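Local coordinates for protein dephospho-CoA kinase (Mycobacterium paratuberculosis, PDB 6N39) that probably catalyses the ATP-dependent phosphorylation of the 3'-hydroxyl of dephospho-CoA, the last step of coenzyme A biosynthesis, and carries a C-terminal UPF0157 (GrpB) domain involved in its proper folding, at residues D370-K375 and K393-F397; Q352-L356 and T411-P415; Q273-L279 and I343-W348; R145-L149 and A160-I164. All blocks are in the same frame, centred on the assembly; numbering follows the deposited sequence.

Interaction 1: residues D370-K375 and K393-F397; sequences DYLAVK and KEPWF. With ACT (acetate ion), chain G; ACT (acetate ion), chain C.
Tyr371 and Trp396 lie almost parallel where the helices of 370-375 and 393-397 meet, the planes of the tyrosine and of the six-membered indole ring only 11° apart. The rings are displaced along their planes and barely overlap: Tyr371 CD1 sits above the rim of the indole, 3.4 Å from Trp396 CZ3. Both residues place CG anti to the backbone N (chi1 -172° for Tyr371, -179° for Trp396), which brings each ring up to the other across the helix interface. Further along the indole, Val374 CG2 comes over the face of the five-membered ring, 3.9 Å from its centroid, in a CH-pi contact. Phe397 completes an aromatic cluster, its CZ lying 3.6 Å from Tyr371 OH, with the two rings oblique.

At the other end of the tyrosine, its hydroxyl takes a 3.1 Å hydrogen bond from Lys393 NZ, delivered near the ring plane by a chain bent at chi2 and chi3. Tyr371 OH in turn donates to the O of one acetate, at a short 2.5 Å. A second acetate is shared by two lysines, Lys375 NZ binding its OXT at 2.7 Å and Lys393 NZ its O, so that the anion probably offsets the two like charges.

The antiparallel helices 365-382 and 386-411 are joined here, and helix 349-363 packs alongside, Phe357 meeting Tyr371 edge-to-face and touching Trp396.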
loop_
_atom_site.group_PDB
_atom_site.type_symbol
_atom_site.label_atom_id
_atom_site.label_comp_id
_atom_site.label_asym_id
_atom_site.label_seq_id
_atom_site.Cartn_x
_atom_site.Cartn_y
_atom_site.Cartn_z
ATOM N N ASP A 370 -6.597 22.353 -22.775
ATOM C CA ASP A 370 -5.426 23.229 -22.724
ATOM C C ASP A 370 -4.264 22.541 -22.021
ATOM O O ASP A 370 -3.121 22.560 -22.508
ATOM C CB ASP A 370 -5.759 24.532 -21.996
ATOM C CG ASP A 370 -6.593 25.474 -22.822
ATOM O OD1 ASP A 370 -6.785 25.214 -24.028
ATOM O OD2 ASP A 370 -7.061 26.484 -22.254
ATOM N N TYR A 371 -4.540 21.938 -20.863
ATOM C CA TYR A 371 -3.490 21.282 -20.090
ATOM C C TYR A 371 -2.881 20.129 -20.872
ATOM O O TYR A 371 -1.655 19.963 -20.902
ATOM C CB TYR A 371 -4.063 20.796 -18.754
ATOM C CG TYR A 371 -3.045 20.257 -17.776
ATOM C CD1 TYR A 371 -1.751 20.762 -17.739
ATOM C CD2 TYR A 371 -3.379 19.242 -16.884
ATOM C CE1 TYR A 371 -0.812 20.274 -16.837
ATOM C CE2 TYR A 371 -2.447 18.744 -15.975
ATOM C CZ TYR A 371 -1.164 19.270 -15.960
ATOM O OH TYR A 371 -0.227 18.791 -15.071
ATOM N N LEU A 372 -3.728 19.324 -21.519
ATOM C CA LEU A 372 -3.228 18.216 -22.320
ATOM C C LEU A 372 -2.312 18.709 -23.432
ATOM O O LEU A 372 -1.260 18.108 -23.692
ATOM C CB LEU A 372 -4.390 17.417 -22.897
ATOM C CG LEU A 372 -3.923 16.270 -23.795
ATOM C CD1 LEU A 372 -3.104 15.273 -22.987
ATOM C CD2 LEU A 372 -5.094 15.587 -24.459
ATOM N N ALA A 373 -2.693 19.800 -24.104
ATOM C CA ALA A 373 -1.854 20.306 -25.188
ATOM C C ALA A 373 -0.505 20.778 -24.657
ATOM O O ALA A 373 0.539 20.546 -25.289
ATOM C CB ALA A 373 -2.568 21.432 -25.937
ATOM N N VAL A 374 -0.506 21.431 -23.491
ATOM C CA VAL A 374 0.762 21.827 -22.883
ATOM C C VAL A 374 1.619 20.599 -22.598
ATOM O O VAL A 374 2.828 20.588 -22.870
ATOM C CB VAL A 374 0.527 22.648 -21.602
ATOM C CG1 VAL A 374 1.840 22.831 -20.866
ATOM C CG2 VAL A 374 -0.078 24.005 -21.929
ATOM N N LYS A 375 1.004 19.546 -22.042
ATOM C CA LYS A 375 1.756 18.338 -21.718
ATOM C C LYS A 375 2.352 17.701 -22.966
ATOM O O LYS A 375 3.501 17.248 -22.949
ATOM C CB LYS A 375 0.869 17.330 -20.983
ATOM C CG LYS A 375 0.468 17.750 -19.579
ATOM C CD LYS A 375 0.295 16.541 -18.685
ATOM C CE LYS A 375 -1.151 16.274 -18.357
ATOM N NZ LYS A 375 -1.282 15.029 -17.545
ATOM N N LYS A 393 6.469 22.823 -18.992
ATOM C CA LYS A 393 5.151 22.901 -18.355
ATOM C C LYS A 393 5.022 24.102 -17.420
ATOM O O LYS A 393 3.943 24.698 -17.316
ATOM C CB LYS A 393 4.854 21.635 -17.542
ATOM C CG LYS A 393 4.631 20.372 -18.331
ATOM C CD LYS A 393 3.608 19.468 -17.627
ATOM C CE LYS A 393 3.931 19.206 -16.162
ATOM N NZ LYS A 393 2.795 18.488 -15.481
ATOM N N GLU A 394 6.082 24.426 -16.679
ATOM C CA GLU A 394 5.921 25.276 -15.499
ATOM C C GLU A 394 5.247 26.623 -15.766
ATOM O O GLU A 394 4.384 27.009 -14.960
ATOM C CB GLU A 394 7.283 25.489 -14.818
ATOM C CG GLU A 394 7.178 26.086 -13.404
ATOM C CD GLU A 394 6.267 25.261 -12.480
ATOM O OE1 GLU A 394 5.526 25.872 -11.671
ATOM O OE2 GLU A 394 6.281 24.007 -12.566
ATOM N N PRO A 395 5.562 27.374 -16.827
ATOM C CA PRO A 395 4.898 28.681 -16.980
ATOM C C PRO A 395 3.375 28.581 -17.048
ATOM O O PRO A 395 2.685 29.494 -16.586
ATOM C CB PRO A 395 5.505 29.241 -18.278
ATOM C CG PRO A 395 6.825 28.546 -18.411
ATOM C CD PRO A 395 6.577 27.150 -17.874
ATOM N N TRP A 396 2.833 27.486 -17.580
ATOM C CA TRP A 396 1.383 27.356 -17.704
ATOM C C TRP A 396 0.685 27.376 -16.343
ATOM O O TRP A 396 -0.451 27.857 -16.236
ATOM C CB TRP A 396 1.042 26.064 -18.453
ATOM C CG TRP A 396 -0.432 25.839 -18.650
ATOM C CD1 TRP A 396 -1.213 26.337 -19.662
ATOM C CD2 TRP A 396 -1.305 25.063 -17.815
ATOM N NE1 TRP A 396 -2.515 25.908 -19.509
ATOM C CE2 TRP A 396 -2.597 25.128 -18.383
ATOM C CE3 TRP A 396 -1.119 24.319 -16.648
ATOM C CZ2 TRP A 396 -3.698 24.479 -17.814
ATOM C CZ3 TRP A 396 -2.214 23.659 -16.096
ATOM C CH2 TRP A 396 -3.486 23.754 -16.678
ATOM N N PHE A 397 1.343 26.873 -15.293
ATOM C CA PHE A 397 0.698 26.842 -13.983
ATOM C C PHE A 397 0.406 28.226 -13.419
ATOM O O PHE A 397 -0.500 28.343 -12.604
ATOM C CB PHE A 397 1.525 26.026 -12.983
ATOM C CG PHE A 397 1.434 24.558 -13.221
ATOM C CD1 PHE A 397 0.290 23.855 -12.863
ATOM C CD2 PHE A 397 2.462 23.881 -13.852
ATOM C CE1 PHE A 397 0.186 22.489 -13.106
ATOM C CE2 PHE A 397 2.365 22.512 -14.104
ATOM C CZ PHE A 397 1.221 21.817 -13.722
HETATM C C ACT G . 1.781 14.941 -15.873
HETATM O O ACT G . 2.670 15.573 -16.539
HETATM O OXT ACT G . 0.939 14.052 -16.262
HETATM C CH3 ACT G . 1.694 15.307 -14.349
HETATM C C ACT C . -0.445 16.910 -12.281
HETATM O O ACT C . -1.029 17.046 -13.395
HETATM O OXT ACT C . -0.224 15.845 -11.648
HETATM C CH3 ACT C . 0.102 18.235 -11.596
#

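Interaction 2: residues Q352-L356 and T411-P415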
loop_
_atom_site.group_PDB
_atom_site.type_symbol
_atom_site.label_atom_id
_atom_site.label_comp_id
_atom_site.label_asym_id
_atom_site.label_seq_id
_atom_site.Cartn_x
_atom_site.Cartn_y
_atom_site.Cartn_z
ATOM N N GLN A 352 -4.210 23.924 -0.579
ATOM C CA GLN A 352 -5.527 24.185 -1.158
ATOM C C GLN A 352 -5.520 23.943 -2.663
ATOM O O GLN A 352 -6.437 23.313 -3.206
ATOM C CB GLN A 352 -5.939 25.620 -0.836
ATOM C CG GLN A 352 -6.006 25.887 0.665
ATOM C CD GLN A 352 -7.384 25.634 1.204
ATOM O OE1 GLN A 352 -8.331 26.309 0.806
ATOM N NE2 GLN A 352 -7.521 24.644 2.100
ATOM N N PHE A 353 -4.468 24.408 -3.339
ATOM C CA PHE A 353 -4.406 24.317 -4.791
ATOM C C PHE A 353 -4.363 22.868 -5.268
ATOM O O PHE A 353 -4.944 22.549 -6.312
ATOM C CB PHE A 353 -3.185 25.089 -5.313
ATOM C CG PHE A 353 -3.120 25.147 -6.809
ATOM C CD1 PHE A 353 -4.246 25.538 -7.545
ATOM C CD2 PHE A 353 -1.951 24.806 -7.485
ATOM C CE1 PHE A 353 -4.206 25.590 -8.930
ATOM C CE2 PHE A 353 -1.895 24.877 -8.871
ATOM C CZ PHE A 353 -3.027 25.265 -9.600
ATOM N N ALA A 354 -3.679 21.976 -4.537
ATOM C CA ALA A 354 -3.623 20.580 -4.985
ATOM C C ALA A 354 -5.021 19.957 -5.068
ATOM O O ALA A 354 -5.307 19.159 -5.976
ATOM C CB ALA A 354 -2.718 19.755 -4.058
ATOM N N LEU A 355 -5.905 20.308 -4.130
ATOM C CA LEU A 355 -7.284 19.811 -4.156
ATOM C C LEU A 355 -8.121 20.541 -5.214
ATOM O O LEU A 355 -8.907 19.921 -5.975
ATOM C CB LEU A 355 -7.895 19.981 -2.755
ATOM C CG LEU A 355 -7.171 19.279 -1.586
ATOM C CD1 LEU A 355 -7.782 19.638 -0.249
ATOM C CD2 LEU A 355 -7.185 17.747 -1.740
ATOM N N LEU A 356 -7.934 21.866 -5.284
ATOM C CA LEU A 356 -8.703 22.675 -6.223
ATOM C C LEU A 356 -8.426 22.259 -7.666
ATOM O O LEU A 356 -9.335 22.242 -8.492
ATOM C CB LEU A 356 -8.375 24.159 -6.024
ATOM C CG LEU A 356 -8.914 25.131 -7.085
ATOM C CD1 LEU A 356 -10.445 25.062 -7.173
ATOM C CD2 LEU A 356 -8.468 26.601 -6.835
ATOM N N THR A 411 -17.828 29.688 -8.135
ATOM C CA THR A 411 -18.698 28.586 -7.743
ATOM C C THR A 411 -18.792 28.397 -6.233
ATOM O O THR A 411 -19.496 27.490 -5.786
ATOM C CB THR A 411 -18.212 27.274 -8.379
ATOM O OG1 THR A 411 -16.875 27.013 -7.945
ATOM C CG2 THR A 411 -18.230 27.371 -9.899
ATOM N N GLY A 412 -18.094 29.204 -5.438
ATOM C CA GLY A 412 -18.077 28.959 -4.002
ATOM C C GLY A 412 -17.423 27.645 -3.624
ATOM O O GLY A 412 -17.861 26.980 -2.680
ATOM N N TRP A 413 -16.386 27.251 -4.353
ATOM C CA TRP A 413 -15.707 25.989 -4.083
ATOM C C TRP A 413 -15.153 25.942 -2.663
ATOM O O TRP A 413 -14.520 26.889 -2.191
ATOM C CB TRP A 413 -14.560 25.804 -5.080
ATOM C CG TRP A 413 -13.744 24.577 -4.835
ATOM C CD1 TRP A 413 -14.020 23.309 -5.273
ATOM C CD2 TRP A 413 -12.509 24.489 -4.099
ATOM N NE1 TRP A 413 -13.025 22.447 -4.876
ATOM C CE2 TRP A 413 -12.093 23.139 -4.145
ATOM C CE3 TRP A 413 -11.718 25.415 -3.411
ATOM C CZ2 TRP A 413 -10.923 22.692 -3.522
ATOM C CZ3 TRP A 413 -10.551 24.976 -2.801
ATOM C CH2 TRP A 413 -10.162 23.623 -2.865
ATOM N N LYS A 414 -15.365 24.813 -1.993
ATOM C CA LYS A 414 -14.788 24.537 -0.686
ATOM C C LYS A 414 -14.163 23.150 -0.707
ATOM O O LYS A 414 -14.742 22.225 -1.280
ATOM C CB LYS A 414 -15.843 24.599 0.429
ATOM C CG LYS A 414 -16.527 25.948 0.567
ATOM C CD LYS A 414 -15.517 27.052 0.852
ATOM C CE LYS A 414 -16.186 28.421 0.962
ATOM N NZ LYS A 414 -15.188 29.528 0.834
ATOM N N PRO A 415 -12.990 22.972 -0.088
ATOM C CA PRO A 415 -12.381 21.640 -0.097
ATOM C C PRO A 415 -13.066 20.693 0.874
ATOM O O PRO A 415 -13.767 21.099 1.820
ATOM C CB PRO A 415 -10.925 21.910 0.319
ATOM C CG PRO A 415 -10.992 23.177 1.125
ATOM C CD PRO A 415 -12.145 23.982 0.579
ATOM O OXT PRO A 415 -12.935 19.481 0.708
#
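Trp413 lays its indole against the backbone and side chain of Leu356, and its course from CB outward accounts for most of this contact. CB points toward helix 349-363, and with CG anti to the backbone N (chi1 176°) the ring continues to it. Leu356 CD1 stands over the centre of the indole, 3.7 Å from Trp413 CD2 and farther from CG. On the pyrrole side, NE1 donates a hydrogen bond to Asp359 OD2, one turn further along that helix, which fixes the rotation of the ring. CE3 and CZ3 run beneath the leucine side chain. At the tip, CZ2 reaches Leu356 CA at 3.5 Å, while CH2 is 3.7 Å from Leu356 CB, whose approach over the six-membered ring is a CH-pi contact.

The other face of the indole is met by the backbone N of Pro415. The proline ring packs on Leu355 through CB, 3.9 Å from its CD1, and through CG against the amide of Gln352, 3.9 Å from NE2; Gln352 OE1 is bonded to Thr312.

Gly412, with positive phi (64°), is the first residue to leave the helix 386-411. A glycine with positive phi is a common helix C-terminal stop; here the tail beyond it packs on helix 349-363 at the C-terminal end of the UPF0157 region, and the C-terminal carboxylate of Pro415 forms a salt bridge with Arg249.

Interaction 3: residues Q273-L279 and I343-W348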
loop_
_atom_site.group_PDB
_atom_site.type_symbol
_atom_site.label_atom_id
_atom_site.label_comp_id
_atom_site.label_asym_id
_atom_site.label_seq_id
_atom_site.Cartn_x
_atom_site.Cartn_y
_atom_site.Cartn_z
ATOM N N GLN A 273 -1.663 13.724 -1.644
ATOM C CA GLN A 273 -1.354 14.765 -0.671
ATOM C C GLN A 273 -1.796 14.318 0.717
ATOM O O GLN A 273 -2.959 13.955 0.913
ATOM C CB GLN A 273 -2.035 16.092 -1.033
ATOM C CG GLN A 273 -1.747 17.184 -0.001
ATOM C CD GLN A 273 -2.324 18.522 -0.388
ATOM O OE1 GLN A 273 -1.609 19.390 -0.902
ATOM N NE2 GLN A 273 -3.633 18.710 -0.141
ATOM N N ILE A 274 -0.871 14.357 1.671
ATOM C CA ILE A 274 -1.185 14.271 3.093
ATOM C C ILE A 274 -1.246 15.691 3.641
ATOM O O ILE A 274 -0.254 16.439 3.557
ATOM C CB ILE A 274 -0.130 13.448 3.849
ATOM C CG1 ILE A 274 0.005 12.035 3.255
ATOM C CG2 ILE A 274 -0.472 13.401 5.336
ATOM C CD1 ILE A 274 1.169 11.239 3.878
ATOM N N THR A 275 -2.399 16.066 4.203
ATOM C CA THR A 275 -2.552 17.348 4.870
ATOM C C THR A 275 -2.205 17.189 6.346
ATOM O O THR A 275 -2.755 16.311 7.017
ATOM C CB THR A 275 -3.988 17.877 4.711
ATOM O OG1 THR A 275 -4.254 18.155 3.330
ATOM C CG2 THR A 275 -4.171 19.154 5.494
ATOM N N VAL A 276 -1.283 18.020 6.844
ATOM C CA VAL A 276 -0.862 17.975 8.244
ATOM C C VAL A 276 -1.138 19.329 8.872
ATOM O O VAL A 276 -1.505 20.290 8.197
ATOM C CB VAL A 276 0.627 17.592 8.413
ATOM C CG1 VAL A 276 0.884 16.190 7.848
ATOM C CG2 VAL A 276 1.540 18.629 7.712
ATOM N N GLU A 277 -0.942 19.408 10.189
ATOM C CA GLU A 277 -1.253 20.661 10.861
ATOM C C GLU A 277 -0.073 21.627 10.914
ATOM O O GLU A 277 -0.293 22.814 11.171
ATOM C CB GLU A 277 -1.777 20.393 12.273
ATOM C CG GLU A 277 -0.731 20.305 13.340
ATOM C CD GLU A 277 -1.331 20.048 14.714
ATOM O OE1 GLU A 277 -0.636 19.440 15.559
ATOM O OE2 GLU A 277 -2.497 20.448 14.941
ATOM N N SER A 278 1.151 21.165 10.644
ATOM C CA SER A 278 2.355 21.993 10.731
ATOM C C SER A 278 3.500 21.266 10.033
ATOM O O SER A 278 3.428 20.061 9.781
ATOM C CB SER A 278 2.742 22.260 12.189
ATOM O OG SER A 278 3.228 21.037 12.730
ATOM N N LEU A 279 4.586 21.999 9.768
ATOM C CA LEU A 279 5.763 21.342 9.205
ATOM C C LEU A 279 6.468 20.458 10.238
ATOM O O LEU A 279 7.091 19.460 9.863
ATOM C CB LEU A 279 6.732 22.382 8.626
ATOM C CG LEU A 279 6.293 23.151 7.364
ATOM C CD1 LEU A 279 7.260 24.260 7.020
ATOM C CD2 LEU A 279 6.138 22.206 6.180
ATOM N N ILE A 343 3.445 16.450 1.328
ATOM C CA ILE A 343 2.974 16.707 2.688
ATOM C C ILE A 343 2.877 18.216 2.840
ATOM O O ILE A 343 3.906 18.913 2.819
ATOM C CB ILE A 343 3.911 16.110 3.741
ATOM C CG1 ILE A 343 4.241 14.649 3.396
ATOM C CG2 ILE A 343 3.289 16.226 5.137
ATOM C CD1 ILE A 343 5.117 13.988 4.425
ATOM N N ARG A 344 1.646 18.711 2.996
ATOM C CA ARG A 344 1.365 20.139 2.977
ATOM C C ARG A 344 0.502 20.514 4.174
ATOM O O ARG A 344 -0.254 19.686 4.702
ATOM C CB ARG A 344 0.672 20.551 1.655
ATOM C CG ARG A 344 1.530 20.268 0.380
ATOM C CD ARG A 344 1.075 21.199 -0.768
ATOM N NE ARG A 344 1.862 21.037 -1.988
ATOM C CZ ARG A 344 1.614 20.134 -2.929
ATOM N NH1 ARG A 344 0.596 19.285 -2.787
ATOM N NH2 ARG A 344 2.391 20.078 -4.017
ATOM N N VAL A 345 0.626 21.774 4.597
ATOM C CA VAL A 345 0.005 22.256 5.827
ATOM C C VAL A 345 -1.418 22.731 5.537
ATOM O O VAL A 345 -1.646 23.513 4.607
ATOM C CB VAL A 345 0.844 23.383 6.456
ATOM C CG1 VAL A 345 0.133 23.967 7.697
ATOM C CG2 VAL A 345 2.255 22.870 6.834
ATOM N N ASP A 346 -2.358 22.281 6.364
ATOM C CA ASP A 346 -3.776 22.648 6.362
ATOM C C ASP A 346 -4.008 24.140 6.129
ATOM O O ASP A 346 -3.643 24.969 6.964
ATOM C CB ASP A 346 -4.370 22.244 7.723
ATOM C CG ASP A 346 -5.908 22.357 7.767
ATOM O OD1 ASP A 346 -6.546 22.240 6.704
ATOM O OD2 ASP A 346 -6.460 22.576 8.872
ATOM N N GLY A 347 -4.648 24.485 5.009
ATOM C CA GLY A 347 -4.999 25.854 4.704
ATOM C C GLY A 347 -3.961 26.637 3.908
ATOM O O GLY A 347 -4.301 27.663 3.316
ATOM N N TRP A 348 -2.706 26.196 3.880
ATOM C CA TRP A 348 -1.698 26.918 3.107
ATOM C C TRP A 348 -2.000 26.827 1.608
ATOM O O TRP A 348 -2.643 25.877 1.155
ATOM C CB TRP A 348 -0.307 26.364 3.391
ATOM C CG TRP A 348 0.219 26.717 4.767
ATOM C CD1 TRP A 348 -0.492 27.229 5.835
ATOM C CD2 TRP A 348 1.559 26.533 5.228
ATOM N NE1 TRP A 348 0.343 27.390 6.922
ATOM C CE2 TRP A 348 1.604 26.964 6.577
ATOM C CE3 TRP A 348 2.730 26.045 4.629
ATOM C CZ2 TRP A 348 2.783 26.940 7.332
ATOM C CZ3 TRP A 348 3.906 26.006 5.388
ATOM C CH2 TRP A 348 3.919 26.454 6.726
#
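Ile274, Thr275 and Val276 pair in parallel with Ile343, Arg344 and Val345, and this ladder is the tight part of the contact. Arg344 N donates to Ile274 O (3.0 Å), Val276 N to Arg344 O (2.9 Å) and Asp346 N to Val276 O (2.8 Å), the last almost straight at 174°. On the face bearing Ile274, Val276, Ile343 and Val345, Val276 CG1 presses on Ile343 CG2 at 3.6 Å, and Ala282 of helix 279-284 touches both.

The opposite face is polar but buried. Gln273, its chain extended with CG anti to the backbone N (chi1 179°), crosses Arg344 at about a right angle, and its OE1 accepts NH1 at 2.9 Å from within the guanidinium plane. Arg344 NE goes to Asp303, while Gln273 NE2 and Thr275 OG1 both bond to Gln351.

Beyond the strands the packing slackens. The exposed Glu277 directs its CB away from the partner strand, and Ser278 caps the next helix. Leu279 still touches the other segment, its CD2 4.0 Å from Val345 CG2 and its CD1 4.0 Å from Trp348 CH2, at the indole edge. A type II turn from Val345 to Trp348 brings that indole back over Val345 CB.

The backbone bonds set the strand pairing, while Gln273 and Asp303 take two N-H groups of a buried arginine; the carboxylate would partly offset its charge, with Lys327 a like charge close to NH2.

Interaction 4: residues R145-L149 and A160-I164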
loop_
_atom_site.group_PDB
_atom_site.type_symbol
_atom_site.label_atom_id
_atom_site.label_comp_id
_atom_site.label_asym_id
_atom_site.label_seq_id
_atom_site.Cartn_x
_atom_site.Cartn_y
_atom_site.Cartn_z
ATOM N N ARG A 145 -8.430 -25.045 -8.009
ATOM C CA ARG A 145 -8.453 -25.092 -6.550
ATOM C C ARG A 145 -9.239 -26.297 -6.058
ATOM O O ARG A 145 -8.820 -26.983 -5.112
ATOM C CB ARG A 145 -9.052 -23.797 -5.996
ATOM C CG ARG A 145 -8.291 -22.540 -6.410
ATOM C CD ARG A 145 -9.055 -21.280 -6.029
ATOM N NE ARG A 145 -9.241 -21.186 -4.587
ATOM C CZ ARG A 145 -10.086 -20.351 -3.997
ATOM N NH1 ARG A 145 -10.830 -19.537 -4.729
ATOM N NH2 ARG A 145 -10.186 -20.335 -2.678
ATOM N N LEU A 146 -10.380 -26.570 -6.699
ATOM C CA LEU A 146 -11.203 -27.715 -6.331
ATOM C C LEU A 146 -10.452 -29.020 -6.530
ATOM O O LEU A 146 -10.435 -29.876 -5.640
ATOM C CB LEU A 146 -12.487 -27.721 -7.154
ATOM C CG LEU A 146 -13.613 -26.851 -6.622
ATOM C CD1 LEU A 146 -14.727 -26.784 -7.649
ATOM C CD2 LEU A 146 -14.110 -27.423 -5.305
ATOM N N ARG A 147 -9.876 -29.214 -7.724
ATOM C CA ARG A 147 -9.117 -30.434 -7.979
ATOM C C ARG A 147 -8.022 -30.613 -6.939
ATOM O O ARG A 147 -7.837 -31.712 -6.407
ATOM C CB ARG A 147 -8.527 -30.414 -9.390
ATOM N N ARG A 148 -7.323 -29.530 -6.594
ATOM C CA ARG A 148 -6.228 -29.648 -5.636
ATOM C C ARG A 148 -6.737 -30.043 -4.254
ATOM O O ARG A 148 -6.172 -30.935 -3.613
ATOM C CB ARG A 148 -5.427 -28.346 -5.587
ATOM C CG ARG A 148 -4.751 -28.021 -6.921
ATOM C CD ARG A 148 -3.434 -27.249 -6.759
ATOM N NE ARG A 148 -3.634 -25.814 -6.649
ATOM C CZ ARG A 148 -3.086 -24.898 -7.445
ATOM N NH1 ARG A 148 -2.265 -25.238 -8.435
ATOM N NH2 ARG A 148 -3.358 -23.624 -7.232
ATOM N N LEU A 149 -7.834 -29.433 -3.798
ATOM C CA LEU A 149 -8.327 -29.741 -2.457
ATOM C C LEU A 149 -8.906 -31.153 -2.387
ATOM O O LEU A 149 -8.599 -31.912 -1.459
ATOM C CB LEU A 149 -9.363 -28.706 -2.021
ATOM C CG LEU A 149 -8.808 -27.307 -1.724
ATOM C CD1 LEU A 149 -9.956 -26.348 -1.526
ATOM C CD2 LEU A 149 -7.902 -27.305 -0.499
ATOM N N ALA A 160 -15.300 -28.792 0.178
ATOM C CA ALA A 160 -14.334 -27.861 -0.388
ATOM C C ALA A 160 -15.034 -26.626 -0.937
ATOM O O ALA A 160 -14.602 -25.495 -0.690
ATOM C CB ALA A 160 -13.509 -28.548 -1.476
ATOM N N ARG A 161 -16.127 -26.825 -1.678
ATOM C CA ARG A 161 -16.828 -25.686 -2.261
ATOM C C ARG A 161 -17.377 -24.768 -1.178
ATOM O O ARG A 161 -17.308 -23.540 -1.306
ATOM C CB ARG A 161 -17.950 -26.161 -3.182
ATOM C CG ARG A 161 -17.518 -27.187 -4.213
ATOM C CD ARG A 161 -18.620 -27.467 -5.221
ATOM N NE ARG A 161 -18.525 -26.556 -6.357
ATOM C CZ ARG A 161 -18.105 -26.912 -7.565
ATOM N NH1 ARG A 161 -17.757 -28.172 -7.804
ATOM N NH2 ARG A 161 -18.038 -26.009 -8.537
ATOM N N ALA A 162 -17.912 -25.343 -0.095
ATOM C CA ALA A 162 -18.424 -24.516 0.995
ATOM C C ALA A 162 -17.300 -23.753 1.683
ATOM O O ALA A 162 -17.438 -22.561 1.987
ATOM C CB ALA A 162 -19.186 -25.381 2.000
ATOM N N ARG A 163 -16.179 -24.429 1.941
ATOM C CA ARG A 163 -15.035 -23.774 2.566
ATOM C C ARG A 163 -14.514 -22.635 1.701
ATOM O O ARG A 163 -14.111 -21.586 2.216
ATOM C CB ARG A 163 -13.930 -24.799 2.826
ATOM C CG ARG A 163 -14.208 -25.774 3.976
ATOM C CD ARG A 163 -13.026 -25.784 4.928
ATOM N NE ARG A 163 -12.554 -24.415 5.147
ATOM C CZ ARG A 163 -11.351 -24.093 5.617
ATOM N NH1 ARG A 163 -11.022 -22.818 5.776
ATOM N NH2 ARG A 163 -10.477 -25.043 5.922
ATOM N N ILE A 164 -14.510 -22.834 0.380
ATOM C CA ILE A 164 -14.073 -21.797 -0.550
ATOM C C ILE A 164 -15.038 -20.620 -0.519
ATOM O O ILE A 164 -14.622 -19.456 -0.461
ATOM C CB ILE A 164 -13.950 -22.377 -1.971
ATOM C CG1 ILE A 164 -12.717 -23.282 -2.080
ATOM C CG2 ILE A 164 -13.920 -21.256 -3.010
ATOM C CD1 ILE A 164 -12.587 -24.004 -3.416
HETATM O O HOH W 1 -11.811 -18.814 -1.109
#
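Leu146, Leu149, Ala160 and Ile164 form the apolar centre of this helix pair, whose short segments run at 124° with axes 10.5 Å apart at closest approach. Ala160 CB fits between the two leucines, 4.0 Å from Leu146 CD2 and 4.2 Å from Leu149 CD1. Ile164, one turn later, meets the same pair of methyls with its CD1, which lies 4.0 Å from Leu149 CD1. Its CG1 is anti to the carbonyl carbon (chi1 -73°), which sends CD1, the end of the long branch, toward the leucines, while CG1 and CG2 both lie against Arg145.

Two arginines present the flat faces of their guanidinium groups to apolar side chains, while their N-H groups keep polar partners. Leu146 CD1 sits over one face of the Arg161 guanidinium, toward its rim and 3.3 Å from Arg161 NH1; a bend at chi3 folds the arginine back over the leucine, and NH1 is also held in a salt bridge by Glu157. On the other flank Ile164 CG1 lies over a face of the Arg145 guanidinium, with its CG2 3.9 Å from Arg145 NH2.

The polar part is mediated by water. Arg145 NH2 donates to a water at 2.7 Å, reached at the edge of the guanidinium in its plane, and this water bonds Ile164 O at 3.0 Å.

Helices 142-153 and 157-165 follow strand 135-139 of the parallel kinase sheet, in a region consistent with the lid of P-loop kinases. Arg145 NH2 also bonds Ile18 O, and Leu149 approaches Gly19, linking the pair to the predicted ATP-binding loop.

Overall arrangement
Interactions 1, 2 and 3 all belong to the UPF0157 domain, whereas interaction 4 lies in the kinase part, on the opposite side of the chain's centre from interactions 1 to 3; its centre is about 49 Å from that of interaction 3. Interactions 2 and 3 touch directly: Ala354 CB packs 3.4 Å from Gln273 OE1, and helix 349-363 follows strand 339-345 in the chain. Interaction 1, about 20 Å from interaction 2 between centres, is nested within the chain loop that interaction 2 closes, and helix 365-382 follows helix 349-363. Among the four, interaction 4 is the one beside the predicted ATP site; the other three lie away from it.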